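Local coordinates for protein angel homolog 2 (Homo sapiens, PDB 6RW0) that removes 2',3'-cyclic phosphates as a phosphatase of the CCR4 deadenylase family and probably binds mRNA 3' untranslated regions, at residues 342-345 and 350-353; 55-60 and 90-95; 99-104 and 122-127; 84-89 and 113-118. All coordinates share one frame; numbering follows the deposited sequence.

Interaction 1: 342-345 and 350-353; sequences HYFP and PEVT
His342 and Glu351 join the two arms of one loop, between strands 336-338 and 354-356, through backbone, carboxylate and water bonds. Tyr343 and Pro350 form a single beta bridge, with CA atoms 4.3 Å apart. Glu351 N donates to His342 O at 2.9 Å, reaching it from above the carbonyl plane. In return, the side chain of Glu351 reaches across to the first arm. Its CG stands anti to its own carbonyl carbon (chi1 -69°) and the chain beyond is extended, which brings OE1 to His342 N at 2.9 Å. That bond is bent and weak. OE1 also accepts a hydrogen bond from a water that meets His342 ND1 at the edge of the imidazole, in the ring plane. The other oxygen, OE2, is bound by a second water, which also donates to Tyr343 O. A third water bridges the backbone oxygens of His342 and Glu351. The methylene carbon CG of Glu351 lies over one face of the Phe344 ring, a CH-pi contact with 4.1 Å from CG to the ring centroid. On the more exposed side, Tyr343 CD1 rests near Pro350 CB at 4.2 Å. Replacing Glu351 by an alanine is likely to leave His342 N and two of the waters without their carboxylate partner and to take the CG methylene off the face of Phe344. Outside the loop, His342 NE2 bonds Tyr246 OH, and Glu351 O accepts from Thr362 OG1. A single beta bridge, a carboxylate and three waters thus hold together the irregular loop leading into strand 354-356 of the endonuclease/exonuclease/phosphatase fold.

Interaction 2: 55-60 and 90-95; sequences MSYNIL and LKEIKH
Met55 begins the contact, reaching from strand 49-58 to the helix that covers it. Its chain is extended and turns only at the last torsion. SD comes to 4.3 Å from Ile93 CG1, a loose apolar touch. The terminal CE lies near the backbone oxygen of Glu92. Ser56 points to the other side of the strand, where its OG has a weak bond to Gln104 NE2. Tyr57 returns to the helix side and carries the polar part of the contact. With CG anti to the backbone N (chi1 -163°), the ring extends outward and presents its hydroxyl to Glu92. OH donates to Glu92 OE1 at 2.6 Å, a short bond. It uses the syn lone pair of OE1, on the side of the other carboxylate oxygen. OE1 stays near the ring plane and also approaches CE2 at 3.3 Å, while the carboxylate itself stands almost perpendicular to the ring, at 89°. The bond thus ties a phenol of the sheet to an acid of the helix. Asn58 faces away again. Its OD1 accepts from Leu60 N at 3.2 Å, an Asx turn that shapes the chain as it leaves the strand. Its ND2 bonds Glu105 and Asp236. Ile59 lays CG2 over one face of the Tyr57 ring, 3.8 Å above its plane and toward the rim. The short axes of strand and helix run nearly antiparallel, 11.2 Å apart. Strand 100-107 pairs with this strand and its Leu101 touches Ile93, as does Leu119 of helix 108-121. Pro420 lies against both Tyr57 and Glu92.

Interaction 3: 99-104 and 122-127; sequences DVLCLQ and LGYHCE
Leu101 packs its branched end on the ring of Tyr124, and this pair makes most of the contact. In Leu101, CG lies anti to the carbonyl carbon (chi1 -49°), and CD1 continues the chain away from CA (chi2 174°). That places methyl CD1 over one face of the phenol ring, 3.8 Å from the centroid and 14° off the ring normal. The methyl sits somewhat toward the rim, about equally far from CE1 and CZ. The branch carbon itself is closer still, with Leu101 CG 3.6 Å from Tyr124 CE1. The second methyl, CD2, reaches the hydroxyl end, 3.7 Å from Tyr124 OH. The leucine therefore lies across the CE1, CZ and OH side of the tyrosine with its whole fork. Tyr124 also keeps CG anti to its carbonyl carbon, which directs the ring from its own strand to the start of the other. The two side chains cross at about a right angle. Asp99 O approaches the edge of the ring at CE1, 4.1 Å away, as a further van der Waals contact. The hydroxyl is fixed by a bond to Ala98 O, so the polar end of this buried ring is satisfied. Gly123, just before, ends helix 108-121 in a Schellman motif; its positive phi would press a CB against the preceding carbonyl oxygen. Strands 100-107 and 124-130 are not direct neighbours in the sheet. Strand 137-144 runs between them, and its Cys142 touches both Leu101 and Tyr124. Lys144 of that strand makes a cation-pi contact with Tyr124, and Leu119 of helix 108-121 packs on Leu101.

Interaction 4: 84-89 and 113-118; sequences FRFPNI and AEIRPS
Two nearly parallel helices, 82-96 and 108-121, meet here through one aromatic side chain, Phe86, set against Glu114, Ile115 and Ser118. The short axes lie 11.4 Å apart at an angle of 12°. Phe86 points to the second helix, and its CG stands anti to the backbone N (chi1 174°), which carries the ring across the gap. The ring touches its partners with different atoms. CE1 lies 3.7 Å from Ile115 CG1, the apolar part of the contact. CZ comes to 3.7 Å from Ser118 OG, which lies at the ring edge in its plane, and 3.8 Å from Glu114 O. On the CD2 side, the glutamate slides past the phenyl in the opposite direction, with OE1 3.9 Å from CD2 and CB near CE2. The two oxygens near CZ are bonded to each other. Ser118 OG donates to Glu114 O at 2.8 Å, and Ser118 N donates to the same oxygen at 3.1 Å from the opposite face of its plane. Glu114 OE2 takes a bond from Trp82 NE1, whose ring also meets Phe86. With an alanine here instead of Phe86, a gap would probably open between the helices, and Ile115 CG1 and the CB atoms of Glu114 and Ser118 would lose the phenyl they pack on. Across the interface the forces are dispersion and weak polar approaches to ring carbons. The bond between them implies that Ser118 OG and Glu114 O do not depend on the phenyl for a partner.

From the N terminus, interaction 2 comes first: it closes the chain from strand 49-58 round to helix 82-96. Interaction 4 opens on that same helix before interaction 2 has closed, so the two cross; it joins helix 82-96 to helix 108-121. Interaction 3 crosses interaction 4 in turn, spanning helix 108-121 from strand 100-107 to strand 124-130. Interactions 2 and 3 are in series, yet paired strands 49-58 and 100-107 link them. Arg85 bonds Ile59 O and Leu60 O, and Arg116 bonds Cys126 O, so interaction 4 touches both. Interaction 1 follows much later, a short loop closure about 20 Å from interaction 2, centre to centre.

Interaction 1: 342-345 and 350-353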
loop_
_atom_site.group_PDB
_atom_site.type_symbol
_atom_site.label_atom_id
_atom_site.label_comp_id
_atom_site.label_asym_id
_atom_site.label_seq_id
_atom_site.Cartn_x
_atom_site.Cartn_y
_atom_site.Cartn_z
ATOM N N HIS A 342 10.574 2.396 -10.574
ATOM C CA HIS A 342 9.480 3.111 -11.220
ATOM C C HIS A 342 9.699 3.395 -12.704
ATOM O O HIS A 342 8.753 3.810 -13.371
ATOM C CB HIS A 342 9.089 4.416 -10.493
ATOM C CG HIS A 342 8.994 4.248 -9.010
ATOM N ND1 HIS A 342 8.193 3.292 -8.428
ATOM C CD2 HIS A 342 9.623 4.883 -7.996
ATOM C CE1 HIS A 342 8.325 3.355 -7.115
ATOM N NE2 HIS A 342 9.201 4.300 -6.828
ATOM N N TYR A 343 10.890 3.165 -13.250
ATOM C CA TYR A 343 11.172 3.402 -14.661
ATOM C C TYR A 343 12.073 2.277 -15.141
ATOM O O TYR A 343 12.949 1.827 -14.400
ATOM C CB TYR A 343 11.855 4.770 -14.867
ATOM C CG TYR A 343 11.047 5.909 -14.279
ATOM C CD1 TYR A 343 10.019 6.498 -14.998
ATOM C CD2 TYR A 343 11.283 6.363 -12.982
ATOM C CE1 TYR A 343 9.257 7.519 -14.456
ATOM C CE2 TYR A 343 10.517 7.390 -12.429
ATOM C CZ TYR A 343 9.509 7.959 -13.173
ATOM O OH TYR A 343 8.742 8.976 -12.646
ATOM N N PHE A 344 11.859 1.811 -16.364
ATOM C CA PHE A 344 12.744 0.774 -16.892
ATOM C C PHE A 344 14.064 1.401 -17.317
ATOM O O PHE A 344 14.069 2.426 -18.003
ATOM C CB PHE A 344 12.069 -0.001 -18.018
ATOM C CG PHE A 344 10.920 -0.835 -17.524
ATOM C CD1 PHE A 344 11.129 -2.098 -16.995
ATOM C CD2 PHE A 344 9.640 -0.326 -17.529
ATOM C CE1 PHE A 344 10.062 -2.843 -16.505
ATOM C CE2 PHE A 344 8.575 -1.065 -17.046
ATOM C CZ PHE A 344 8.786 -2.321 -16.533
ATOM N N PRO A 345 15.193 0.834 -16.897
ATOM C CA PRO A 345 16.477 1.532 -17.093
ATOM C C PRO A 345 16.863 1.733 -18.549
ATOM O O PRO A 345 17.437 2.774 -18.898
ATOM C CB PRO A 345 17.475 0.636 -16.341
ATOM C CG PRO A 345 16.830 -0.743 -16.359
ATOM C CD PRO A 345 15.350 -0.476 -16.234
ATOM N N PRO A 350 7.844 4.394 -17.909
ATOM C CA PRO A 350 7.375 4.155 -16.540
ATOM C C PRO A 350 6.819 2.760 -16.329
ATOM O O PRO A 350 6.137 2.194 -17.192
ATOM C CB PRO A 350 6.260 5.193 -16.349
ATOM C CG PRO A 350 6.388 6.148 -17.456
ATOM C CD PRO A 350 7.102 5.477 -18.576
ATOM N N GLU A 351 7.095 2.235 -15.141
ATOM C CA GLU A 351 6.369 1.101 -14.607
ATOM C C GLU A 351 4.963 1.529 -14.215
ATOM O O GLU A 351 4.745 2.648 -13.734
ATOM C CB GLU A 351 7.050 0.626 -13.324
ATOM C CG GLU A 351 8.408 -0.009 -13.518
ATOM C CD GLU A 351 9.154 -0.322 -12.225
ATOM O OE1 GLU A 351 8.754 0.145 -11.135
ATOM O OE2 GLU A 351 10.183 -1.025 -12.315
ATOM N N VAL A 352 4.000 0.620 -14.382
ATOM C CA VAL A 352 2.646 0.837 -13.887
ATOM C C VAL A 352 2.269 -0.327 -12.981
ATOM O O VAL A 352 2.815 -1.429 -13.095
ATOM C CB VAL A 352 1.587 1.035 -14.999
ATOM C CG1 VAL A 352 1.980 2.198 -15.894
ATOM C CG2 VAL A 352 1.378 -0.247 -15.789
ATOM N N THR A 353 1.364 -0.054 -12.040
ATOM C CA THR A 353 0.810 -1.073 -11.150
ATOM C C THR A 353 -0.702 -1.212 -11.284
ATOM O O THR A 353 -1.284 -2.094 -10.642
ATOM C CB THR A 353 1.179 -0.809 -9.676
ATOM O OG1 THR A 353 0.529 0.372 -9.178
ATOM C CG2 THR A 353 2.678 -0.674 -9.511
HETATM O O HOH W 1 6.652 1.243 -9.705
HETATM O O HOH W 2 6.122 4.879 -12.674
HETATM O O HOH W 3 12.500 -1.108 -13.841
#

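Interaction 2: 55-60 and 90-95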
loop_
_atom_site.group_PDB
_atom_site.type_symbol
_atom_site.label_atom_id
_atom_site.label_comp_id
_atom_site.label_asym_id
_atom_site.label_seq_id
_atom_site.Cartn_x
_atom_site.Cartn_y
_atom_site.Cartn_z
ATOM N N MET A 55 4.348 -9.823 -0.478
ATOM C CA MET A 55 3.501 -9.529 -1.643
ATOM C C MET A 55 2.512 -8.423 -1.260
ATOM O O MET A 55 1.919 -8.553 -0.206
ATOM C CB MET A 55 2.711 -10.761 -2.064
ATOM C CG MET A 55 1.722 -10.449 -3.153
ATOM S SD MET A 55 0.749 -11.884 -3.623
ATOM C CE MET A 55 1.878 -12.646 -4.772
ATOM N N SER A 56 2.380 -7.371 -2.063
ATOM C CA SER A 56 1.380 -6.295 -1.872
ATOM C C SER A 56 0.431 -6.390 -3.064
ATOM O O SER A 56 0.919 -6.338 -4.166
ATOM C CB SER A 56 2.006 -4.943 -1.762
ATOM O OG SER A 56 1.022 -3.981 -1.463
ATOM N N TYR A 57 -0.862 -6.555 -2.847
ATOM C CA TYR A 57 -1.792 -6.764 -3.969
ATOM C C TYR A 57 -3.150 -6.122 -3.677
ATOM O O TYR A 57 -3.788 -6.551 -2.743
ATOM C CB TYR A 57 -1.955 -8.271 -4.181
ATOM C CG TYR A 57 -2.537 -8.725 -5.497
ATOM C CD1 TYR A 57 -2.786 -7.842 -6.526
ATOM C CD2 TYR A 57 -2.774 -10.061 -5.710
ATOM C CE1 TYR A 57 -3.291 -8.282 -7.735
ATOM C CE2 TYR A 57 -3.274 -10.518 -6.912
ATOM C CZ TYR A 57 -3.544 -9.624 -7.922
ATOM O OH TYR A 57 -4.038 -10.057 -9.111
ATOM N N ASN A 58 -3.574 -5.164 -4.493
ATOM C CA ASN A 58 -4.948 -4.626 -4.450
ATOM C C ASN A 58 -5.726 -5.584 -5.366
ATOM O O ASN A 58 -5.470 -5.565 -6.543
ATOM C CB ASN A 58 -4.964 -3.171 -4.900
ATOM C CG ASN A 58 -6.365 -2.617 -4.988
ATOM O OD1 ASN A 58 -7.293 -3.343 -5.242
ATOM N ND2 ASN A 58 -6.504 -1.326 -4.795
ATOM N N ILE A 59 -6.614 -6.409 -4.818
ATOM C CA ILE A 59 -7.252 -7.527 -5.568
ATOM C C ILE A 59 -8.546 -7.108 -6.263
ATOM O O ILE A 59 -9.071 -7.926 -6.976
ATOM C CB ILE A 59 -7.446 -8.747 -4.644
ATOM C CG1 ILE A 59 -8.518 -8.530 -3.570
ATOM C CG2 ILE A 59 -6.116 -9.157 -4.038
ATOM C CD1 ILE A 59 -8.894 -9.787 -2.833
ATOM N N LEU A 60 -9.012 -5.883 -6.057
ATOM C CA LEU A 60 -10.224 -5.330 -6.665
ATOM C C LEU A 60 -11.474 -5.941 -6.032
ATOM O O LEU A 60 -11.806 -7.106 -6.268
ATOM C CB LEU A 60 -10.225 -5.429 -8.196
ATOM C CG LEU A 60 -11.478 -4.910 -8.914
ATOM C CD1 LEU A 60 -11.828 -3.471 -8.596
ATOM C CD2 LEU A 60 -11.275 -5.100 -10.422
ATOM N N LEU A 90 -6.445 -16.459 -6.248
ATOM C CA LEU A 90 -5.918 -17.461 -5.329
ATOM C C LEU A 90 -4.779 -18.249 -5.967
ATOM O O LEU A 90 -3.774 -18.547 -5.310
ATOM C CB LEU A 90 -7.048 -18.389 -4.882
ATOM C CG LEU A 90 -6.669 -19.518 -3.924
ATOM C CD1 LEU A 90 -6.178 -18.919 -2.622
ATOM C CD2 LEU A 90 -7.844 -20.469 -3.711
ATOM N N LYS A 91 -4.908 -18.578 -7.257
ATOM C CA LYS A 91 -3.849 -19.298 -7.954
ATOM C C LYS A 91 -2.558 -18.489 -7.985
ATOM O O LYS A 91 -1.468 -19.050 -7.810
ATOM C CB LYS A 91 -4.324 -19.624 -9.368
ATOM C CG LYS A 91 -3.315 -20.350 -10.231
ATOM C CD LYS A 91 -3.927 -20.693 -11.584
ATOM C CE LYS A 91 -2.951 -21.451 -12.469
ATOM N NZ LYS A 91 -3.487 -21.644 -13.846
ATOM N N GLU A 92 -2.661 -17.176 -8.212
ATOM C CA GLU A 92 -1.481 -16.318 -8.182
ATOM C C GLU A 92 -0.841 -16.317 -6.802
ATOM O O GLU A 92 0.385 -16.378 -6.667
ATOM C CB GLU A 92 -1.872 -14.874 -8.467
ATOM C CG GLU A 92 -2.071 -14.449 -9.851
ATOM C CD GLU A 92 -2.359 -12.963 -9.870
ATOM O OE1 GLU A 92 -3.484 -12.566 -9.485
ATOM O OE2 GLU A 92 -1.446 -12.195 -10.234
ATOM N N ILE A 93 -1.660 -16.155 -5.760
ATOM C CA ILE A 93 -1.127 -16.133 -4.401
ATOM C C ILE A 93 -0.428 -17.447 -4.092
ATOM O O ILE A 93 0.666 -17.470 -3.519
ATOM C CB ILE A 93 -2.246 -15.807 -3.394
ATOM C CG1 ILE A 93 -2.709 -14.359 -3.593
ATOM C CG2 ILE A 93 -1.758 -16.060 -1.985
ATOM C CD1 ILE A 93 -3.946 -13.965 -2.761
ATOM N N LYS A 94 -1.040 -18.563 -4.493
ATOM C CA LYS A 94 -0.432 -19.868 -4.266
ATOM C C LYS A 94 0.875 -20.000 -5.031
ATOM O O LYS A 94 1.858 -20.546 -4.517
ATOM C CB LYS A 94 -1.411 -20.967 -4.677
ATOM C CG LYS A 94 -0.900 -22.350 -4.387
ATOM C CD LYS A 94 -1.983 -23.402 -4.523
ATOM C CE LYS A 94 -1.386 -24.785 -4.282
ATOM N NZ LYS A 94 -2.294 -25.687 -3.520
ATOM N N HIS A 95 0.911 -19.483 -6.258
ATOM C CA HIS A 95 2.090 -19.631 -7.094
ATOM C C HIS A 95 3.304 -18.956 -6.478
ATOM O O HIS A 95 4.401 -19.528 -6.457
ATOM C CB HIS A 95 1.802 -19.021 -8.455
ATOM C CG HIS A 95 2.927 -19.167 -9.415
ATOM N ND1 HIS A 95 3.720 -18.110 -9.801
ATOM C CD2 HIS A 95 3.409 -20.259 -10.052
ATOM C CE1 HIS A 95 4.625 -18.540 -10.663
ATOM N NE2 HIS A 95 4.464 -19.841 -10.822
#

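Interaction 3: 99-104 and 122-127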
loop_
_atom_site.group_PDB
_atom_site.type_symbol
_atom_site.label_atom_id
_atom_site.label_comp_id
_atom_site.label_asym_id
_atom_site.label_seq_id
_atom_site.Cartn_x
_atom_site.Cartn_y
_atom_site.Cartn_z
ATOM N N ASP A 99 5.785 -15.115 1.981
ATOM C CA ASP A 99 5.710 -15.291 3.429
ATOM C C ASP A 99 4.735 -14.322 4.086
ATOM O O ASP A 99 4.146 -14.649 5.129
ATOM C CB ASP A 99 7.091 -15.103 4.045
ATOM C CG ASP A 99 8.070 -16.141 3.583
ATOM O OD1 ASP A 99 7.704 -17.333 3.548
ATOM O OD2 ASP A 99 9.209 -15.773 3.244
ATOM N N VAL A 100 4.582 -13.125 3.525
ATOM C CA VAL A 100 3.710 -12.082 4.052
ATOM C C VAL A 100 2.873 -11.571 2.894
ATOM O O VAL A 100 3.416 -11.300 1.814
ATOM C CB VAL A 100 4.517 -10.913 4.650
ATOM C CG1 VAL A 100 3.589 -9.816 5.161
ATOM C CG2 VAL A 100 5.418 -11.385 5.772
ATOM N N LEU A 101 1.562 -11.440 3.114
ATOM C CA LEU A 101 0.655 -10.857 2.137
ATOM C C LEU A 101 0.044 -9.589 2.706
ATOM O O LEU A 101 -0.502 -9.595 3.816
ATOM C CB LEU A 101 -0.514 -11.779 1.795
ATOM C CG LEU A 101 -0.167 -13.207 1.446
ATOM C CD1 LEU A 101 -1.500 -13.951 1.286
ATOM C CD2 LEU A 101 0.676 -13.294 0.212
ATOM N N CYS A 102 0.132 -8.509 1.948
ATOM C CA CYS A 102 -0.524 -7.250 2.269
ATOM C C CYS A 102 -1.533 -7.030 1.157
ATOM O O CYS A 102 -1.150 -6.722 0.025
ATOM C CB CYS A 102 0.476 -6.108 2.335
ATOM S SG CYS A 102 1.464 -6.201 3.864
ATOM N N LEU A 103 -2.810 -7.218 1.468
ATOM C CA LEU A 103 -3.867 -7.137 0.475
ATOM C C LEU A 103 -4.724 -5.904 0.713
ATOM O O LEU A 103 -4.965 -5.501 1.854
ATOM C CB LEU A 103 -4.740 -8.395 0.525
ATOM C CG LEU A 103 -4.011 -9.746 0.445
ATOM C CD1 LEU A 103 -4.987 -10.902 0.594
ATOM C CD2 LEU A 103 -3.232 -9.846 -0.854
ATOM N N GLN A 104 -5.193 -5.312 -0.381
ATOM C CA GLN A 104 -6.165 -4.235 -0.330
ATOM C C GLN A 104 -7.398 -4.614 -1.142
ATOM O O GLN A 104 -7.363 -5.510 -1.985
ATOM C CB GLN A 104 -5.569 -2.900 -0.814
ATOM C CG GLN A 104 -4.211 -2.548 -0.172
ATOM C CD GLN A 104 -3.042 -3.184 -0.881
ATOM O OE1 GLN A 104 -3.055 -3.362 -2.101
ATOM N NE2 GLN A 104 -2.020 -3.542 -0.123
ATOM N N LEU A 122 -3.623 -22.527 3.147
ATOM C CA LEU A 122 -2.271 -22.436 2.613
ATOM C C LEU A 122 -1.223 -22.175 3.693
ATOM O O LEU A 122 -0.032 -22.077 3.370
ATOM C CB LEU A 122 -2.189 -21.323 1.562
ATOM C CG LEU A 122 -3.013 -21.477 0.284
ATOM C CD1 LEU A 122 -2.892 -20.258 -0.617
ATOM C CD2 LEU A 122 -2.584 -22.751 -0.454
ATOM N N GLY A 123 -1.599 -22.057 4.963
ATOM C CA GLY A 123 -0.641 -21.879 6.058
ATOM C C GLY A 123 -0.524 -20.444 6.521
ATOM O O GLY A 123 0.395 -20.172 7.232
ATOM N N TYR A 124 -1.443 -19.572 6.137
ATOM C CA TYR A 124 -1.371 -18.164 6.556
ATOM C C TYR A 124 -2.254 -17.897 7.767
ATOM O O TYR A 124 -3.311 -18.451 7.846
ATOM C CB TYR A 124 -1.899 -17.224 5.476
ATOM C CG TYR A 124 -1.020 -17.113 4.264
ATOM C CD1 TYR A 124 0.096 -16.314 4.266
ATOM C CD2 TYR A 124 -1.300 -17.840 3.131
ATOM C CE1 TYR A 124 0.919 -16.233 3.167
ATOM C CE2 TYR A 124 -0.489 -17.771 2.019
ATOM C CZ TYR A 124 0.619 -16.957 2.035
ATOM O OH TYR A 124 1.428 -16.882 0.957
ATOM N N HIS A 125 -1.779 -17.076 8.680
ATOM C CA HIS A 125 -2.619 -16.464 9.719
ATOM C C HIS A 125 -3.060 -15.125 9.117
ATOM O O HIS A 125 -2.208 -14.421 8.693
ATOM C CB HIS A 125 -1.835 -16.236 10.985
ATOM C CG HIS A 125 -2.686 -15.535 11.961
ATOM N ND1 HIS A 125 -3.698 -16.164 12.581
ATOM C CD2 HIS A 125 -2.793 -14.250 12.293
ATOM C CE1 HIS A 125 -4.346 -15.322 13.314
ATOM N NE2 HIS A 125 -3.783 -14.191 13.179
ATOM N N CYS A 126 -4.335 -14.784 9.148
ATOM C CA CYS A 126 -4.871 -13.597 8.490
ATOM C C CYS A 126 -5.463 -12.620 9.497
ATOM O O CYS A 126 -6.218 -13.018 10.389
ATOM C CB CYS A 126 -5.988 -13.994 7.521
ATOM S SG CYS A 126 -5.459 -15.124 6.220
ATOM N N GLU A 127 -5.151 -11.333 9.317
ATOM C CA GLU A 127 -5.740 -10.255 10.111
ATOM C C GLU A 127 -6.335 -9.204 9.187
ATOM O O GLU A 127 -5.681 -8.768 8.231
ATOM C CB GLU A 127 -4.696 -9.608 11.029
ATOM C CG GLU A 127 -4.198 -10.508 12.154
ATOM C CD GLU A 127 -5.231 -10.763 13.249
ATOM O OE1 GLU A 127 -6.266 -10.051 13.310
ATOM O OE2 GLU A 127 -4.994 -11.686 14.059
#

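Interaction 4: 84-89 and 113-118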
loop_
_atom_site.group_PDB
_atom_site.type_symbol
_atom_site.label_atom_id
_atom_site.label_comp_id
_atom_site.label_asym_id
_atom_site.label_seq_id
_atom_site.Cartn_x
_atom_site.Cartn_y
_atom_site.Cartn_z
ATOM N N PHE A 84 -15.174 -16.015 -11.456
ATOM C CA PHE A 84 -14.049 -16.106 -12.380
ATOM C C PHE A 84 -12.773 -15.546 -11.748
ATOM O O PHE A 84 -11.703 -16.165 -11.814
ATOM C CB PHE A 84 -14.380 -15.340 -13.678
ATOM C CG PHE A 84 -13.346 -15.508 -14.754
ATOM C CD1 PHE A 84 -12.223 -14.695 -14.796
ATOM C CD2 PHE A 84 -13.484 -16.494 -15.710
ATOM C CE1 PHE A 84 -11.253 -14.864 -15.770
ATOM C CE2 PHE A 84 -12.519 -16.664 -16.692
ATOM C CZ PHE A 84 -11.397 -15.849 -16.713
ATOM N N ARG A 85 -12.876 -14.388 -11.103
ATOM C CA ARG A 85 -11.683 -13.689 -10.642
ATOM C C ARG A 85 -11.036 -14.364 -9.441
ATOM O O ARG A 85 -9.805 -14.446 -9.366
ATOM C CB ARG A 85 -12.025 -12.238 -10.297
ATOM C CG ARG A 85 -12.541 -11.441 -11.481
ATOM C CD ARG A 85 -12.491 -9.940 -11.229
ATOM N NE ARG A 85 -13.207 -9.497 -10.034
ATOM C CZ ARG A 85 -12.646 -8.950 -8.952
ATOM N NH1 ARG A 85 -11.335 -8.786 -8.847
ATOM N NH2 ARG A 85 -13.417 -8.567 -7.946
ATOM N N PHE A 86 -11.825 -14.791 -8.459
ATOM C CA PHE A 86 -11.212 -15.303 -7.238
ATOM C C PHE A 86 -10.329 -16.519 -7.493
ATOM O O PHE A 86 -9.211 -16.570 -6.954
ATOM C CB PHE A 86 -12.253 -15.585 -6.158
ATOM C CG PHE A 86 -11.657 -16.232 -4.949
ATOM C CD1 PHE A 86 -10.731 -15.553 -4.177
ATOM C CD2 PHE A 86 -11.971 -17.534 -4.619
ATOM C CE1 PHE A 86 -10.153 -16.161 -3.067
ATOM C CE2 PHE A 86 -11.396 -18.137 -3.517
ATOM C CZ PHE A 86 -10.488 -17.449 -2.746
ATOM N N PRO A 87 -10.742 -17.520 -8.277
ATOM C CA PRO A 87 -9.806 -18.625 -8.543
ATOM C C PRO A 87 -8.490 -18.174 -9.148
ATOM O O PRO A 87 -7.440 -18.743 -8.825
ATOM C CB PRO A 87 -10.602 -19.552 -9.472
ATOM C CG PRO A 87 -12.030 -19.265 -9.150
ATOM C CD PRO A 87 -12.085 -17.787 -8.822
ATOM N N ASN A 88 -8.514 -17.169 -10.026
ATOM C CA ASN A 88 -7.271 -16.653 -10.593
ATOM C C ASN A 88 -6.411 -15.973 -9.532
ATOM O O ASN A 88 -5.190 -16.171 -9.493
ATOM C CB ASN A 88 -7.591 -15.655 -11.701
ATOM C CG ASN A 88 -7.769 -16.308 -13.051
ATOM O OD1 ASN A 88 -7.505 -17.499 -13.232
ATOM N ND2 ASN A 88 -8.203 -15.518 -14.019
ATOM N N ILE A 89 -7.027 -15.162 -8.673
ATOM C CA ILE A 89 -6.284 -14.458 -7.630
ATOM C C ILE A 89 -5.668 -15.455 -6.660
ATOM O O ILE A 89 -4.492 -15.340 -6.285
ATOM C CB ILE A 89 -7.216 -13.462 -6.918
ATOM C CG1 ILE A 89 -7.575 -12.306 -7.860
ATOM C CG2 ILE A 89 -6.573 -12.948 -5.642
ATOM C CD1 ILE A 89 -8.843 -11.562 -7.480
ATOM N N ALA A 113 -16.245 -15.828 3.569
ATOM C CA ALA A 113 -16.767 -17.028 2.920
ATOM C C ALA A 113 -15.682 -17.824 2.206
ATOM O O ALA A 113 -15.755 -19.061 2.154
ATOM C CB ALA A 113 -17.823 -16.631 1.886
ATOM N N GLU A 114 -14.697 -17.136 1.625
ATOM C CA GLU A 114 -13.781 -17.762 0.684
ATOM C C GLU A 114 -12.318 -17.355 0.848
ATOM O O GLU A 114 -11.435 -18.220 0.852
ATOM C CB GLU A 114 -14.181 -17.428 -0.756
ATOM C CG GLU A 114 -15.622 -17.632 -1.130
ATOM C CD GLU A 114 -15.925 -16.878 -2.391
ATOM O OE1 GLU A 114 -15.671 -17.439 -3.477
ATOM O OE2 GLU A 114 -16.341 -15.702 -2.288
ATOM N N ILE A 115 -12.007 -16.065 0.925
ATOM C CA ILE A 115 -10.582 -15.638 0.947
ATOM C C ILE A 115 -9.874 -16.081 2.224
ATOM O O ILE A 115 -8.859 -16.727 2.117
ATOM C CB ILE A 115 -10.454 -14.119 0.752
ATOM C CG1 ILE A 115 -11.182 -13.636 -0.499
ATOM C CG2 ILE A 115 -8.992 -13.725 0.727
ATOM C CD1 ILE A 115 -11.314 -12.134 -0.572
ATOM N N ARG A 116 -10.418 -15.770 3.392
ATOM C CA ARG A 116 -9.745 -16.163 4.643
ATOM C C ARG A 116 -9.651 -17.694 4.753
ATOM O O ARG A 116 -8.584 -18.154 5.020
ATOM C CB ARG A 116 -10.439 -15.549 5.855
ATOM C CG ARG A 116 -9.549 -15.570 7.081
ATOM C CD ARG A 116 -10.243 -15.031 8.305
ATOM N NE ARG A 116 -9.283 -14.779 9.356
ATOM C CZ ARG A 116 -8.868 -15.688 10.207
ATOM N NH1 ARG A 116 -9.362 -16.907 10.143
ATOM N NH2 ARG A 116 -7.967 -15.379 11.116
ATOM N N PRO A 117 -10.692 -18.504 4.499
ATOM C CA PRO A 117 -10.522 -19.941 4.605
ATOM C C PRO A 117 -9.465 -20.459 3.620
ATOM O O PRO A 117 -8.719 -21.289 3.972
ATOM C CB PRO A 117 -11.914 -20.499 4.300
ATOM C CG PRO A 117 -12.834 -19.382 4.634
ATOM C CD PRO A 117 -12.074 -18.156 4.196
ATOM N N SER A 118 -9.441 -19.934 2.404
ATOM C CA SER A 118 -8.475 -20.399 1.417
ATOM C C SER A 118 -7.053 -20.060 1.838
ATOM O O SER A 118 -6.151 -20.894 1.718
ATOM C CB SER A 118 -8.791 -19.805 0.042
ATOM O OG SER A 118 -10.029 -20.295 -0.453
#